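PDB 4HIZ: endosialidase from Enterobacteria phage phi92, which cleaves sialic acid polymers as a phage endosialidase, probably hydrolysing both alpha-2,8 and alpha-2,9 linkages of polysialic acid internally. Local coordinates for residues V232-V235 / F241-T244; T39-S44 / A49-E54. All blocks are in the same frame, centred on the assembly; numbering follows the deposited sequence.

The two contacts lie far apart in the chain, with centres about 63 Å apart and nearest atoms about 53 Å apart. They sit on opposite sides of the chain's centre and share no sheet. Contact 2 comes first along the sequence. It packs the loop 39-44 on strand 49-53 in the N-terminal extension and reaches a second subunit of the trimer. Contact 1 follows, in the hairpin of strands 230-237 and 240-244 of the catalytic beta propeller region, where no other chain touches it. Contact 2 therefore lies beside a subunit interface, while contact 1 is internal to a sheet of one chain, near bound glycan.

Contact 1 of 2, residues V232-V235 / F241-T244; sequences VASV and FTVT
Ser-234 and Thr-242 meet through their hydroxyls because their first torsions match, with chi1 75° for Ser-234 and 68° for Thr-242. Each oxygen thus lies between its own backbone N and carbonyl carbon. The two strands form an antiparallel beta hairpin with a classic beta bulge, in which Ala-233 and Ser-234 both face Thr-242. Ser-234 OG and Thr-242 OG1 are 2.6 Å apart and hydrogen bonded; either could be the donor. The Thr-242 methyl CG2 also packs against Ser-234 OG.

Two backbone bonds frame this pair. Ala-233 N donates to Thr-242 O at 2.8 Å, and Thr-242 N donates to Ser-234 O, also at 2.8 Å. Both are fairly straight. The extra residue of the bulge turns the Ala-233 methyl toward the partner strand. Its CB comes 3.4 Å from Thr-244 OG1.

The side chains of Val-235 and Phe-241 lie on the other face of the hairpin from the hydroxyl pair. There Val-232 and Phe-241 cross at about a right angle, with Val-232 CG2 4.0 Å from Phe-241 CD2. Leu-210 touches both of these side chains, and His-208 meets the Phe-241 ring edge to face. Strand 200-204 continues the sheet beyond 240-244, through backbone bonds of Phe-241 to Ile-203 and of Val-243 to Ala-201. Val-243 also touches Phe-218, a residue of a glycan pocket, which is consistent with the hairpin lying behind part of that pocket.

Val-235 adds a looser apolar contact, its CG2 lying 4.5 Å from Phe-241 CB. Ser-234 O, which accepts the Thr-242 amide, also lies 3.3 Å from Phe-241 CB.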
# COMPACT_ATOMS: atom_id res chain seq x y z
N VAL A 232 -20.30 32.59 -3.38
CA VAL A 232 -21.68 33.05 -3.35
C VAL A 232 -21.76 34.37 -2.59
O VAL A 232 -21.38 34.46 -1.42
CB VAL A 232 -22.60 32.00 -2.71
CG1 VAL A 232 -24.02 32.57 -2.48
CG2 VAL A 232 -22.59 30.69 -3.58
N ALA A 233 -22.30 35.39 -3.25
CA ALA A 233 -22.44 36.74 -2.68
C ALA A 233 -23.78 36.97 -1.97
O ALA A 233 -23.86 37.67 -0.93
CB ALA A 233 -22.25 37.77 -3.76
N SER A 234 -24.85 36.39 -2.51
CA SER A 234 -26.16 36.50 -1.84
C SER A 234 -27.00 35.34 -2.30
O SER A 234 -26.70 34.72 -3.34
CB SER A 234 -26.88 37.82 -2.19
OG SER A 234 -27.40 37.78 -3.51
N VAL A 235 -28.04 35.04 -1.51
CA VAL A 235 -29.03 34.05 -1.89
C VAL A 235 -30.37 34.75 -1.99
O VAL A 235 -30.83 35.40 -1.05
CB VAL A 235 -29.09 32.88 -0.89
CG1 VAL A 235 -30.17 31.88 -1.30
CG2 VAL A 235 -27.72 32.19 -0.85
N PHE A 241 -29.20 32.55 -6.79
CA PHE A 241 -28.19 33.20 -5.96
C PHE A 241 -27.42 34.19 -6.79
O PHE A 241 -27.64 34.29 -7.99
CB PHE A 241 -27.25 32.17 -5.28
CG PHE A 241 -26.39 31.36 -6.25
CD1 PHE A 241 -26.92 30.24 -6.88
CD2 PHE A 241 -25.07 31.73 -6.52
CE1 PHE A 241 -26.14 29.47 -7.77
CE2 PHE A 241 -24.27 30.96 -7.41
CZ PHE A 241 -24.80 29.85 -8.04
N THR A 242 -26.50 34.92 -6.17
CA THR A 242 -25.65 35.81 -6.96
C THR A 242 -24.17 35.58 -6.66
O THR A 242 -23.80 35.02 -5.62
CB THR A 242 -25.95 37.31 -6.68
OG1 THR A 242 -25.54 37.63 -5.34
CG2 THR A 242 -27.46 37.65 -6.94
N VAL A 243 -23.35 36.07 -7.58
CA VAL A 243 -21.90 36.13 -7.40
C VAL A 243 -21.47 37.54 -7.80
O VAL A 243 -22.16 38.24 -8.58
CB VAL A 243 -21.14 35.04 -8.23
CG1 VAL A 243 -21.57 33.64 -7.78
CG2 VAL A 243 -21.37 35.19 -9.75
N THR A 244 -20.34 37.98 -7.26
CA THR A 244 -19.82 39.30 -7.59
C THR A 244 -18.69 39.24 -8.62
O THR A 244 -17.73 38.50 -8.45
CB THR A 244 -19.30 39.99 -6.33
OG1 THR A 244 -20.36 40.07 -5.38
CG2 THR A 244 -18.82 41.41 -6.63

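Contact 2 of 2, residues T39-S44 / A49-E54; sequences TLPDIS and AAFVYE
Pro-41 lies over one face of the Phe-51 ring in a CH-pi contact. Its CG is 3.7 Å from the ring centroid and 17° off the ring normal. Ile-43 slides past the same ring in the opposite direction, with CG1 3.9 Å from Phe-51 CE2. Leu-40 crosses Tyr-53 at about a right angle, and its CD2 methyl comes 3.7 Å from Tyr-53 CB. Tyr-53 CG is anti to its backbone N (chi1 170°), which stands the ring beside Thr-39 and Leu-40. Thr-39 CA packs 3.6 Å from Tyr-53 CE1. No direct hydrogen bond spans the segments; a water links them, 2.9 Å from Thr-39 OG1 and 3.0 Å from Tyr-53 OH.

Farther out, Phe-46 touches Pro-41 and meets the Phe-51 ring edge to face. Asp-42 centres an inverse gamma turn. It also forms a salt bridge to Lys-523 of the second subunit. Strand 49-53 runs between strands 33-36 and 61-64, while the loop 39-44 packs against it and touches Tyr-63 of strand 61-64.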
# COMPACT_ATOMS: atom_id res chain seq x y z
N THR A 39 -29.55 -29.32 16.44
CA THR A 39 -28.21 -28.81 16.63
C THR A 39 -27.80 -28.32 15.27
O THR A 39 -28.32 -28.83 14.27
CB THR A 39 -27.26 -29.92 17.10
OG1 THR A 39 -25.94 -29.39 17.25
CG2 THR A 39 -27.20 -31.03 16.09
N LEU A 40 -26.88 -27.35 15.19
CA LEU A 40 -26.53 -26.85 13.84
C LEU A 40 -25.79 -27.91 13.05
O LEU A 40 -24.89 -28.56 13.60
CB LEU A 40 -25.71 -25.55 13.87
CG LEU A 40 -26.49 -24.36 14.42
CD1 LEU A 40 -25.61 -23.12 14.50
CD2 LEU A 40 -27.72 -24.06 13.56
N PRO A 41 -26.16 -28.09 11.76
CA PRO A 41 -25.48 -29.07 10.92
C PRO A 41 -24.22 -28.45 10.33
O PRO A 41 -23.80 -27.36 10.75
CB PRO A 41 -26.51 -29.33 9.83
CG PRO A 41 -27.14 -27.97 9.61
CD PRO A 41 -27.25 -27.39 11.03
N ASP A 42 -23.61 -29.12 9.38
CA ASP A 42 -22.44 -28.58 8.71
C ASP A 42 -22.93 -27.56 7.68
O ASP A 42 -23.14 -27.89 6.51
CB ASP A 42 -21.70 -29.72 8.02
CG ASP A 42 -20.32 -29.32 7.54
OD1 ASP A 42 -19.99 -28.11 7.56
OD2 ASP A 42 -19.57 -30.23 7.12
N ILE A 43 -23.13 -26.32 8.12
CA ILE A 43 -23.72 -25.29 7.27
C ILE A 43 -22.98 -25.06 5.94
O ILE A 43 -23.60 -24.81 4.90
CB ILE A 43 -23.93 -24.00 8.10
CG1 ILE A 43 -24.97 -24.26 9.17
CG2 ILE A 43 -24.42 -22.81 7.20
CD1 ILE A 43 -25.06 -23.12 10.19
N SER A 44 -21.65 -25.22 5.95
CA SER A 44 -20.89 -24.94 4.74
C SER A 44 -21.14 -25.96 3.62
O SER A 44 -20.79 -25.72 2.47
CB SER A 44 -19.40 -24.87 5.06
OG SER A 44 -18.98 -26.10 5.60
N ALA A 49 -30.13 -22.63 2.00
CA ALA A 49 -30.81 -23.32 3.08
C ALA A 49 -30.75 -22.47 4.34
O ALA A 49 -29.81 -21.68 4.52
CB ALA A 49 -30.13 -24.69 3.33
N ALA A 50 -31.72 -22.64 5.22
CA ALA A 50 -31.66 -22.01 6.53
C ALA A 50 -32.11 -22.98 7.62
O ALA A 50 -32.88 -23.90 7.35
CB ALA A 50 -32.50 -20.76 6.56
N PHE A 51 -31.64 -22.74 8.84
CA PHE A 51 -31.83 -23.68 9.94
C PHE A 51 -32.32 -22.94 11.17
O PHE A 51 -31.64 -22.04 11.66
CB PHE A 51 -30.49 -24.39 10.26
CG PHE A 51 -29.84 -24.98 9.03
CD1 PHE A 51 -30.23 -26.22 8.56
CD2 PHE A 51 -28.88 -24.26 8.31
CE1 PHE A 51 -29.65 -26.75 7.40
CE2 PHE A 51 -28.31 -24.79 7.15
CZ PHE A 51 -28.71 -26.04 6.70
N VAL A 52 -33.49 -23.31 11.66
CA VAL A 52 -34.01 -22.70 12.90
C VAL A 52 -33.52 -23.52 14.08
O VAL A 52 -33.74 -24.75 14.15
CB VAL A 52 -35.53 -22.67 12.93
CG1 VAL A 52 -36.00 -21.95 14.22
CG2 VAL A 52 -36.05 -21.98 11.68
N TYR A 53 -32.87 -22.86 15.02
CA TYR A 53 -32.15 -23.56 16.09
C TYR A 53 -32.29 -22.76 17.39
O TYR A 53 -32.18 -21.52 17.38
CB TYR A 53 -30.66 -23.67 15.69
CG TYR A 53 -29.75 -24.16 16.81
CD1 TYR A 53 -29.97 -25.38 17.43
CD2 TYR A 53 -28.65 -23.39 17.22
CE1 TYR A 53 -29.12 -25.83 18.47
CE2 TYR A 53 -27.79 -23.82 18.23
CZ TYR A 53 -28.04 -25.04 18.86
OH TYR A 53 -27.20 -25.46 19.86
N GLU A 54 -32.53 -23.45 18.50
CA GLU A 54 -32.59 -22.79 19.81
C GLU A 54 -31.33 -23.07 20.63
O GLU A 54 -31.30 -23.98 21.48
CB GLU A 54 -33.84 -23.25 20.59
CG GLU A 54 -35.14 -22.87 19.89
CD GLU A 54 -36.40 -23.33 20.62
OE1 GLU A 54 -36.34 -23.69 21.82
OE2 GLU A 54 -37.47 -23.31 19.97
O HOH W 1 -26.31 -28.28 19.87